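Local coordinates for spindle pole body-associated protein VIK1 (Saccharomyces cerevisiae, PDB 2O0A) that recruits the minus end-directed motor KAR3 to microtubules and forms with it a heterodimer that cross-links anti-parallel microtubules, at residues 28-33 / 59-64; 97-102 / 264-269; 128-133 / 201-206. One frame throughout, in Å; residues are numbered along the deposited sequence.

From the N terminus, strand 27-32 meets residues 59-64 first. Interaction 1 thus closes a helix-free loop that contains most of a small antiparallel sheet. Interaction 2 opens at residues 97-102 and closes only at 264-269, with 161 residues in between. Interaction 3 (128-133 with 201-206) is nested inside that long loop, whereas interaction 1 is complete before it begins. All three lie in one mixed sheet. Interactions 1 and 2 touch, because strands 27-32 and 265-270 are neighbours in it. Interaction 3 lies on the opposite side of the chain's centre from interaction 1, with about 27 Å between the contact centres.

Interaction 1: residues 28-33 / 59-64; sequences CYAYVM and YKFNRV
Ala30 of strand 27-32 pairs in parallel with Val64 of strand 63-66 in the main sheet of the motor-like domain. Ala30 N donates to Arg63 O at 3.1 Å. Two residues earlier on strand 27-32, Asn62 holds both backbone polar atoms of Cys28. Asn62 N donates to Cys28 O at 2.9 Å, and Cys28 N donates to Asn62 OD1 at 2.7 Å, with an angle of 166° at the hydrogen. The Asn62 side chain leaves with CG anti to its carbonyl carbon (chi1 -63°), which brings the amide oxygen to the Cys28 N-H. The backbone here also puts Asn62 CB over one face of the Tyr29 ring, toward the rim and 3.6 Å from Tyr29 CZ. Tyr29 also stacks on Phe265.

Residues 59-64 carry the chain out of the small antiparallel sheet (strands 41-44, 49-52 and 58-60) into the main one, and Phe61 sits at this passage. Its ring receives Ala30 CB almost over the centre, 3.6 Å from the centroid, a CH-pi contact. Cys28 O lies at the ring edge, in plane. Cys28 SG approaches obliquely, 4.0 Å from Phe61 CD1. Ile50 and Ser283 touch Phe61 too. Val64 reaches Ala30 with CG2 and Val32 with CG1. The chain of Arg63 starts beside Tyr29, but its guanidinium turns away to a salt bridge with Glu16.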
loop_
_atom_site.group_PDB
_atom_site.type_symbol
_atom_site.label_atom_id
_atom_site.label_comp_id
_atom_site.label_asym_id
_atom_site.label_seq_id
_atom_site.Cartn_x
_atom_site.Cartn_y
_atom_site.Cartn_z
ATOM N N CYS A 28 4.263 4.421 -7.946
ATOM C CA CYS A 28 4.893 4.988 -6.751
ATOM C C CYS A 28 4.307 6.370 -6.501
ATOM O O CYS A 28 4.441 7.292 -7.316
ATOM C CB CYS A 28 6.407 5.031 -6.906
ATOM S SG CYS A 28 7.286 5.509 -5.411
ATOM N N TYR A 29 3.595 6.486 -5.384
ATOM C CA TYR A 29 2.870 7.690 -5.037
ATOM C C TYR A 29 3.409 8.254 -3.750
ATOM O O TYR A 29 3.755 7.490 -2.864
ATOM C CB TYR A 29 1.397 7.334 -4.840
ATOM C CG TYR A 29 0.685 7.047 -6.147
ATOM C CD1 TYR A 29 -0.191 7.982 -6.673
ATOM C CD2 TYR A 29 0.884 5.839 -6.849
ATOM C CE1 TYR A 29 -0.863 7.741 -7.871
ATOM C CE2 TYR A 29 0.215 5.592 -8.050
ATOM C CZ TYR A 29 -0.646 6.544 -8.542
ATOM O OH TYR A 29 -1.320 6.317 -9.727
ATOM N N ALA A 30 3.489 9.582 -3.652
ATOM C CA ALA A 30 3.894 10.229 -2.404
ATOM C C ALA A 30 2.672 10.837 -1.746
ATOM O O ALA A 30 1.921 11.575 -2.388
ATOM C CB ALA A 30 4.938 11.318 -2.686
ATOM N N TYR A 31 2.462 10.526 -0.473
ATOM C CA TYR A 31 1.343 11.055 0.286
ATOM C C TYR A 31 1.988 11.900 1.378
ATOM O O TYR A 31 2.615 11.368 2.292
ATOM C CB TYR A 31 0.554 9.871 0.849
ATOM C CG TYR A 31 -0.816 10.145 1.422
ATOM C CD1 TYR A 31 -1.501 11.346 1.186
ATOM C CD2 TYR A 31 -1.466 9.161 2.161
ATOM C CE1 TYR A 31 -2.773 11.560 1.716
ATOM C CE2 TYR A 31 -2.725 9.357 2.677
ATOM C CZ TYR A 31 -3.383 10.553 2.451
ATOM O OH TYR A 31 -4.633 10.712 3.006
ATOM N N VAL A 32 1.849 13.216 1.275
ATOM C CA VAL A 32 2.778 14.106 1.981
ATOM C C VAL A 32 2.089 15.031 2.969
ATOM O O VAL A 32 0.988 15.522 2.692
ATOM C CB VAL A 32 3.641 14.939 0.983
ATOM C CG1 VAL A 32 4.387 14.043 -0.009
ATOM C CG2 VAL A 32 2.808 16.004 0.267
ATOM N N MET A 33 2.734 15.264 4.114
ATOM C CA MET A 33 2.285 16.273 5.071
ATOM C C MET A 33 3.220 17.486 4.974
ATOM O O MET A 33 4.189 17.580 5.729
ATOM C CB MET A 33 2.256 15.711 6.496
ATOM C CG MET A 33 1.092 14.788 6.739
ATOM S SD MET A 33 -0.420 15.724 6.974
ATOM C CE MET A 33 -0.646 15.525 8.738
ATOM N N TYR A 59 12.695 14.545 -7.659
ATOM C CA TYR A 59 12.064 13.254 -7.386
ATOM C C TYR A 59 10.638 13.258 -7.921
ATOM O O TYR A 59 9.805 14.024 -7.464
ATOM C CB TYR A 59 12.066 12.951 -5.885
ATOM C CG TYR A 59 13.451 12.853 -5.295
ATOM C CD1 TYR A 59 14.169 11.672 -5.372
ATOM C CD2 TYR A 59 14.043 13.959 -4.665
ATOM C CE1 TYR A 59 15.443 11.575 -4.827
ATOM C CE2 TYR A 59 15.317 13.873 -4.122
ATOM C CZ TYR A 59 16.008 12.679 -4.219
ATOM O OH TYR A 59 17.264 12.570 -3.685
ATOM N N LYS A 60 10.387 12.396 -8.897
ATOM C CA LYS A 60 9.068 12.293 -9.517
ATOM C C LYS A 60 8.282 11.104 -8.966
ATOM O O LYS A 60 8.864 10.113 -8.499
ATOM C CB LYS A 60 9.193 12.184 -11.038
ATOM C CG LYS A 60 9.877 13.386 -11.666
ATOM C CD LYS A 60 9.681 13.412 -13.163
ATOM C CE LYS A 60 10.932 13.917 -13.856
ATOM N NZ LYS A 60 10.948 13.543 -15.297
ATOM N N PHE A 61 6.958 11.230 -9.039
ATOM C CA PHE A 61 6.032 10.206 -8.572
ATOM C C PHE A 61 4.875 10.179 -9.550
ATOM O O PHE A 61 4.643 11.149 -10.282
ATOM C CB PHE A 61 5.495 10.583 -7.197
ATOM C CG PHE A 61 6.537 10.553 -6.110
ATOM C CD1 PHE A 61 6.702 9.421 -5.328
ATOM C CD2 PHE A 61 7.349 11.659 -5.879
ATOM C CE1 PHE A 61 7.666 9.380 -4.338
ATOM C CE2 PHE A 61 8.326 11.632 -4.884
ATOM C CZ PHE A 61 8.478 10.490 -4.109
ATOM N N ASN A 62 4.115 9.086 -9.564
ATOM C CA ASN A 62 2.923 9.093 -10.397
ATOM C C ASN A 62 1.993 10.239 -9.997
ATOM O O ASN A 62 1.387 10.902 -10.855
ATOM C CB ASN A 62 2.232 7.727 -10.362
ATOM C CG ASN A 62 3.116 6.630 -10.929
ATOM O OD1 ASN A 62 3.574 5.771 -10.203
ATOM N ND2 ASN A 62 3.412 6.703 -12.222
ATOM N N ARG A 63 1.900 10.491 -8.695
ATOM C CA ARG A 63 1.189 11.647 -8.171
ATOM C C ARG A 63 1.721 11.943 -6.771
ATOM O O ARG A 63 2.088 11.019 -6.036
ATOM C CB ARG A 63 -0.323 11.383 -8.153
ATOM C CG ARG A 63 -1.163 12.530 -7.622
ATOM C CD ARG A 63 -2.581 12.477 -8.140
ATOM N NE ARG A 63 -2.719 12.810 -9.565
ATOM C CZ ARG A 63 -2.710 14.048 -10.059
ATOM N NH1 ARG A 63 -2.549 15.098 -9.260
ATOM N NH2 ARG A 63 -2.868 14.237 -11.364
ATOM N N VAL A 64 1.777 13.229 -6.435
ATOM C CA VAL A 64 2.085 13.731 -5.093
ATOM C C VAL A 64 0.781 14.237 -4.499
ATOM O O VAL A 64 0.112 15.122 -5.043
ATOM C CB VAL A 64 3.173 14.840 -5.132
ATOM C CG1 VAL A 64 3.332 15.488 -3.755
ATOM C CG2 VAL A 64 4.474 14.229 -5.605
#

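Interaction 2: residues 97-102 / 264-269; sequences ISLSTT and SFFLLN. With EDO (1,2-ethanediol), chain B.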
loop_
_atom_site.group_PDB
_atom_site.type_symbol
_atom_site.label_atom_id
_atom_site.label_comp_id
_atom_site.label_asym_id
_atom_site.label_seq_id
_atom_site.Cartn_x
_atom_site.Cartn_y
_atom_site.Cartn_z
ATOM N N ILE A 97 1.846 -1.425 -1.071
ATOM C CA ILE A 97 3.030 -1.476 -0.212
ATOM C C ILE A 97 3.251 -0.072 0.337
ATOM O O ILE A 97 3.618 0.834 -0.415
ATOM C CB ILE A 97 4.261 -1.997 -0.988
ATOM C CG1 ILE A 97 3.997 -3.439 -1.422
ATOM C CG2 ILE A 97 5.542 -1.907 -0.099
ATOM C CD1 ILE A 97 4.957 -3.978 -2.477
ATOM N N SER A 98 2.983 0.092 1.639
ATOM C CA SER A 98 2.975 1.399 2.275
ATOM C C SER A 98 4.210 1.574 3.164
ATOM O O SER A 98 4.434 0.768 4.067
ATOM C CB SER A 98 1.685 1.586 3.080
ATOM O OG SER A 98 1.660 2.874 3.692
ATOM N N LEU A 99 4.995 2.614 2.871
ATOM C CA LEU A 99 6.185 2.970 3.654
ATOM C C LEU A 99 5.880 4.189 4.499
ATOM O O LEU A 99 5.398 5.217 3.994
ATOM C CB LEU A 99 7.352 3.289 2.706
ATOM C CG LEU A 99 8.114 2.117 2.081
ATOM C CD1 LEU A 99 7.243 1.236 1.223
ATOM C CD2 LEU A 99 9.305 2.617 1.271
ATOM N N SER A 100 6.164 4.071 5.788
ATOM C CA SER A 100 5.876 5.129 6.763
ATOM C C SER A 100 7.014 5.143 7.754
ATOM O O SER A 100 7.677 4.132 7.931
ATOM C CB SER A 100 4.590 4.823 7.505
ATOM O OG SER A 100 3.440 4.942 6.651
ATOM N N THR A 101 7.245 6.280 8.408
ATOM C CA THR A 101 8.271 6.315 9.461
ATOM C C THR A 101 7.673 6.598 10.843
ATOM O O THR A 101 8.404 6.714 11.846
ATOM C CB THR A 101 9.399 7.337 9.150
ATOM O OG1 THR A 101 8.818 8.632 8.956
ATOM C CG2 THR A 101 10.189 6.920 7.908
ATOM N N THR A 102 6.349 6.719 10.889
ATOM C CA THR A 102 5.600 6.914 12.125
ATOM C C THR A 102 4.407 5.963 12.123
ATOM O O THR A 102 4.031 5.454 11.061
ATOM C CB THR A 102 5.093 8.359 12.259
ATOM O OG1 THR A 102 4.280 8.704 11.125
ATOM C CG2 THR A 102 6.256 9.334 12.369
ATOM N N SER A 264 1.658 -4.129 -8.336
ATOM C CA SER A 264 2.117 -3.335 -7.181
ATOM C C SER A 264 1.711 -1.865 -7.196
ATOM O O SER A 264 1.552 -1.225 -8.240
ATOM C CB SER A 264 3.651 -3.398 -7.033
ATOM O OG SER A 264 4.126 -4.716 -6.836
ATOM N N PHE A 265 1.579 -1.321 -5.993
ATOM C CA PHE A 265 1.330 0.101 -5.813
ATOM C C PHE A 265 2.140 0.506 -4.593
ATOM O O PHE A 265 1.803 0.116 -3.468
ATOM C CB PHE A 265 -0.175 0.297 -5.554
ATOM C CG PHE A 265 -0.651 1.741 -5.500
ATOM C CD1 PHE A 265 -1.619 2.185 -6.410
ATOM C CD2 PHE A 265 -0.229 2.626 -4.487
ATOM C CE1 PHE A 265 -2.137 3.491 -6.354
ATOM C CE2 PHE A 265 -0.730 3.938 -4.437
ATOM C CZ PHE A 265 -1.691 4.367 -5.370
ATOM N N PHE A 266 3.207 1.284 -4.796
ATOM C CA PHE A 266 4.000 1.762 -3.657
ATOM C C PHE A 266 3.469 3.105 -3.197
ATOM O O PHE A 266 3.236 4.002 -4.005
ATOM C CB PHE A 266 5.480 1.879 -4.041
ATOM C CG PHE A 266 6.177 0.552 -4.164
ATOM C CD1 PHE A 266 6.892 0.027 -3.086
ATOM C CD2 PHE A 266 6.097 -0.196 -5.349
ATOM C CE1 PHE A 266 7.545 -1.216 -3.205
ATOM C CE2 PHE A 266 6.749 -1.441 -5.459
ATOM C CZ PHE A 266 7.467 -1.939 -4.394
ATOM N N LEU A 267 3.301 3.233 -1.885
ATOM C CA LEU A 267 2.808 4.444 -1.267
ATOM C C LEU A 267 3.853 4.918 -0.254
ATOM O O LEU A 267 4.174 4.197 0.692
ATOM C CB LEU A 267 1.462 4.181 -0.568
ATOM C CG LEU A 267 0.839 5.417 0.081
ATOM C CD1 LEU A 267 0.510 6.508 -0.948
ATOM C CD2 LEU A 267 -0.420 5.041 0.900
ATOM N N LEU A 268 4.406 6.105 -0.486
ATOM C CA LEU A 268 5.423 6.644 0.417
ATOM C C LEU A 268 4.811 7.760 1.232
ATOM O O LEU A 268 4.414 8.785 0.696
ATOM C CB LEU A 268 6.668 7.102 -0.355
ATOM C CG LEU A 268 7.621 5.921 -0.633
ATOM C CD1 LEU A 268 7.023 4.889 -1.588
ATOM C CD2 LEU A 268 8.927 6.415 -1.195
ATOM N N ASN A 269 4.703 7.531 2.533
ATOM C CA ASN A 269 4.071 8.499 3.428
ATOM C C ASN A 269 5.136 9.399 4.018
ATOM O O ASN A 269 5.928 8.960 4.857
ATOM C CB ASN A 269 3.277 7.787 4.529
ATOM C CG ASN A 269 2.136 6.965 3.969
ATOM O OD1 ASN A 269 1.070 7.500 3.631
ATOM N ND2 ASN A 269 2.346 5.646 3.866
HETATM C C1 EDO B . 0.468 10.692 4.832
HETATM O O1 EDO B . -0.151 9.551 5.424
HETATM C C2 EDO B . 1.588 11.182 5.758
HETATM O O2 EDO B . 1.313 10.733 7.099
HETATM O O HOH W 1 5.423 8.381 7.763
HETATM O O HOH W 2 8.010 9.657 6.431
#
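Strands 97-99 and 265-269 run parallel, 16° apart, and their backbones are joined at Ile97, Leu267, Leu99 and Asn269. Ile97 N donates to Phe265 O and Leu267 N to Ile97 O; Leu99 N then donates to Leu267 O at 2.8 Å, almost straight.

Ile97 and Phe266 lie side by side and point the same way. They make an off-centre CH-pi contact, with Ile97 CD1 3.8 Å from Phe266 CZ, while Leu99 CD1 comes more loosely to the ring edge. Leu99 CD2 packs against Leu268 CG at 4.2 Å. Val286 and Ser283 of helix 276-289 touch this face.

The polar end of the contact centres on Asn269. A chi1 of -63° sets its CG beside the backbone N, and the side chain leans back over strand 97-99. This brings ND2 to Leu99 O, which already accepts from Asn269 N. Asn269 N comes nearly in line with the carbonyl of Leu99, 2.8 Å from its O, and Asn269 ND2 comes from above the carbonyl plane, 3.1 Å from Leu99 O. Asn269 ND2 also makes a weak bond to Ser98 OG at 2.9 Å. Asn269 OD1 accepts from a 1,2-ethanediol, probably from the crystallisation liquor. Two waters link Asn269 O to Thr101, one at its N and one at its OG1. An alanine in place of Asn269 would keep the backbone bond but is likely to cost Leu99 O its second donor and Ser98 OG a weak one.

In kinesins the nucleotide-binding P-loop follows the strand that appears equivalent to 94-99. Vik1 lacks a nucleotide-binding site. Here the strand end is held to its neighbour through the doubly bonded Leu99 O, with a weak bond at Ser98 OG and water bridges from Asn269 O to Thr101.

Interaction 3: residues 128-133 / 201-206; sequences ITLQFV and IKVQFF
Phe132 and Ile201 form a non-hydrogen-bonded pair of two antiparallel strands, and the isoleucine lies across the phenyl ring. Ile201 swings CG1 to the far side from its carbonyl carbon (chi1 -80°). Its CD1 ends up over the ring centre, 3.9 Å from the centroid, in a CH-pi contact. Ile201 CG1 is closer still, 3.3 Å from Phe132 CD1, so the packing is tight. Further along the same face, Leu130 CD1 meets Ile201 CG2 at 3.9 Å. Ile128 splits its branches: CG2 touches Val203 CG1 at 3.5 Å, and CG1 runs alongside the Phe205 ring, 3.9 Å from Phe205 CD1. Ile112, Leu115 and Arg108 of helix 105-116 touch this side.

The other face is polar. Thr129 holds OG1 between its backbone N and carbonyl carbon, chi1 72°, a rotation that turns the hydroxyl toward Gln204, with Thr129 OG1 3.0 Å from Gln204 OE1. Thr129 CG2 reaches the edge of the Phe206 ring, 3.8 Å from Phe206 CE2. Gln131 and Lys202 are both extended and lie side by side. A water joins Gln131 OE1 to Lys202 NZ, and another joins Thr129 OG1 to Lys202 O. Gln131 NE2 is taken by Leu167 O and Ser169 O, and Lys202 NZ by Ile165 O.

Backbone bonds tie Thr129 to Gln204 and Gln131 to Lys202 in both directions. This is the regular alternation of an antiparallel ladder, here in the antiparallel part of the mixed sheet, with an apolar face packed on a helix as in kinesin motor domains.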
loop_
_atom_site.group_PDB
_atom_site.type_symbol
_atom_site.label_atom_id
_atom_site.label_comp_id
_atom_site.label_asym_id
_atom_site.label_seq_id
_atom_site.Cartn_x
_atom_site.Cartn_y
_atom_site.Cartn_z
ATOM N N ILE A 128 -15.541 -11.312 1.501
ATOM C CA ILE A 128 -14.207 -10.752 1.756
ATOM C C ILE A 128 -13.612 -11.354 3.023
ATOM O O ILE A 128 -14.266 -11.367 4.076
ATOM C CB ILE A 128 -14.279 -9.197 1.881
ATOM C CG1 ILE A 128 -14.847 -8.611 0.589
ATOM C CG2 ILE A 128 -12.899 -8.608 2.187
ATOM C CD1 ILE A 128 -15.118 -7.123 0.631
ATOM N N THR A 129 -12.386 -11.868 2.921
ATOM C CA THR A 129 -11.680 -12.383 4.097
ATOM C C THR A 129 -10.436 -11.567 4.399
ATOM O O THR A 129 -9.921 -10.867 3.532
ATOM C CB THR A 129 -11.223 -13.841 3.899
ATOM O OG1 THR A 129 -10.136 -13.876 2.974
ATOM C CG2 THR A 129 -12.360 -14.677 3.352
ATOM N N LEU A 130 -9.959 -11.679 5.630
ATOM C CA LEU A 130 -8.757 -10.968 6.043
ATOM C C LEU A 130 -7.905 -11.793 6.994
ATOM O O LEU A 130 -8.428 -12.462 7.880
ATOM C CB LEU A 130 -9.139 -9.612 6.672
ATOM C CG LEU A 130 -8.012 -8.616 6.994
ATOM C CD1 LEU A 130 -8.451 -7.152 6.807
ATOM C CD2 LEU A 130 -7.468 -8.841 8.409
ATOM N N GLN A 131 -6.600 -11.729 6.764
ATOM C CA GLN A 131 -5.586 -12.198 7.718
ATOM C C GLN A 131 -4.607 -11.064 7.940
ATOM O O GLN A 131 -4.435 -10.222 7.065
ATOM C CB GLN A 131 -4.830 -13.401 7.157
ATOM C CG GLN A 131 -5.734 -14.607 6.918
ATOM C CD GLN A 131 -5.036 -15.678 6.153
ATOM O OE1 GLN A 131 -4.863 -15.574 4.939
ATOM N NE2 GLN A 131 -4.625 -16.724 6.847
ATOM N N PHE A 132 -3.962 -11.053 9.097
ATOM C CA PHE A 132 -3.056 -9.954 9.450
ATOM C C PHE A 132 -1.971 -10.531 10.336
ATOM O O PHE A 132 -2.252 -11.000 11.433
ATOM C CB PHE A 132 -3.881 -8.861 10.161
ATOM C CG PHE A 132 -3.111 -7.635 10.588
ATOM C CD1 PHE A 132 -1.853 -7.326 10.087
ATOM C CD2 PHE A 132 -3.708 -6.756 11.481
ATOM C CE1 PHE A 132 -1.170 -6.168 10.506
ATOM C CE2 PHE A 132 -3.046 -5.591 11.890
ATOM C CZ PHE A 132 -1.789 -5.307 11.420
ATOM N N VAL A 133 -0.742 -10.518 9.827
ATOM C CA VAL A 133 0.405 -10.989 10.596
ATOM C C VAL A 133 1.485 -9.917 10.658
ATOM O O VAL A 133 1.477 -8.976 9.873
ATOM C CB VAL A 133 1.017 -12.281 10.006
ATOM C CG1 VAL A 133 -0.020 -13.396 9.935
ATOM C CG2 VAL A 133 1.618 -12.016 8.637
ATOM N N ILE A 201 -1.171 -7.763 5.550
ATOM C CA ILE A 201 -2.595 -8.035 5.549
ATOM C C ILE A 201 -2.932 -8.678 4.218
ATOM O O ILE A 201 -2.594 -8.144 3.191
ATOM C CB ILE A 201 -3.408 -6.744 5.806
ATOM C CG1 ILE A 201 -3.407 -6.469 7.307
ATOM C CG2 ILE A 201 -4.863 -6.877 5.285
ATOM C CD1 ILE A 201 -4.023 -5.161 7.725
ATOM N N LYS A 202 -3.538 -9.856 4.264
ATOM C CA LYS A 202 -3.965 -10.527 3.044
ATOM C C LYS A 202 -5.481 -10.545 3.028
ATOM O O LYS A 202 -6.122 -10.991 3.992
ATOM C CB LYS A 202 -3.411 -11.960 2.985
ATOM C CG LYS A 202 -3.912 -12.720 1.760
ATOM C CD LYS A 202 -3.363 -14.122 1.748
ATOM C CE LYS A 202 -3.796 -14.802 0.445
ATOM N NZ LYS A 202 -3.512 -16.281 0.459
ATOM N N VAL A 203 -6.056 -10.014 1.950
ATOM C CA VAL A 203 -7.502 -9.965 1.781
ATOM C C VAL A 203 -7.828 -10.832 0.571
ATOM O O VAL A 203 -7.182 -10.715 -0.482
ATOM C CB VAL A 203 -7.988 -8.505 1.556
ATOM C CG1 VAL A 203 -9.483 -8.466 1.235
ATOM C CG2 VAL A 203 -7.676 -7.636 2.777
ATOM N N GLN A 204 -8.811 -11.721 0.706
ATOM C CA GLN A 204 -9.277 -12.500 -0.444
ATOM C C GLN A 204 -10.667 -12.001 -0.827
ATOM O O GLN A 204 -11.508 -11.781 0.043
ATOM C CB GLN A 204 -9.368 -13.976 -0.097
ATOM C CG GLN A 204 -8.061 -14.609 0.314
ATOM C CD GLN A 204 -8.264 -16.067 0.718
ATOM O OE1 GLN A 204 -8.941 -16.375 1.708
ATOM N NE2 GLN A 204 -7.708 -16.960 -0.068
ATOM N N PHE A 205 -10.887 -11.839 -2.121
ATOM C CA PHE A 205 -12.188 -11.448 -2.652
ATOM C C PHE A 205 -12.778 -12.646 -3.405
ATOM O O PHE A 205 -12.296 -12.972 -4.479
ATOM C CB PHE A 205 -12.037 -10.265 -3.623
ATOM C CG PHE A 205 -11.562 -8.984 -2.965
ATOM C CD1 PHE A 205 -12.482 -8.055 -2.456
ATOM C CD2 PHE A 205 -10.202 -8.710 -2.873
ATOM C CE1 PHE A 205 -12.044 -6.861 -1.824
ATOM C CE2 PHE A 205 -9.751 -7.511 -2.274
ATOM C CZ PHE A 205 -10.674 -6.598 -1.739
ATOM N N PHE A 206 -13.798 -13.288 -2.831
ATOM C CA PHE A 206 -14.438 -14.450 -3.453
ATOM C C PHE A 206 -15.700 -13.989 -4.164
ATOM O O PHE A 206 -16.631 -13.515 -3.508
ATOM C CB PHE A 206 -14.824 -15.477 -2.392
ATOM C CG PHE A 206 -13.665 -16.188 -1.789
ATOM C CD1 PHE A 206 -13.150 -17.329 -2.397
ATOM C CD2 PHE A 206 -13.074 -15.718 -0.624
ATOM C CE1 PHE A 206 -12.068 -18.015 -1.840
ATOM C CE2 PHE A 206 -11.983 -16.402 -0.069
ATOM C CZ PHE A 206 -11.487 -17.543 -0.685
HETATM O O HOH W 3 -7.413 -13.554 3.759
HETATM O O HOH W 4 -3.683 -17.387 3.205
#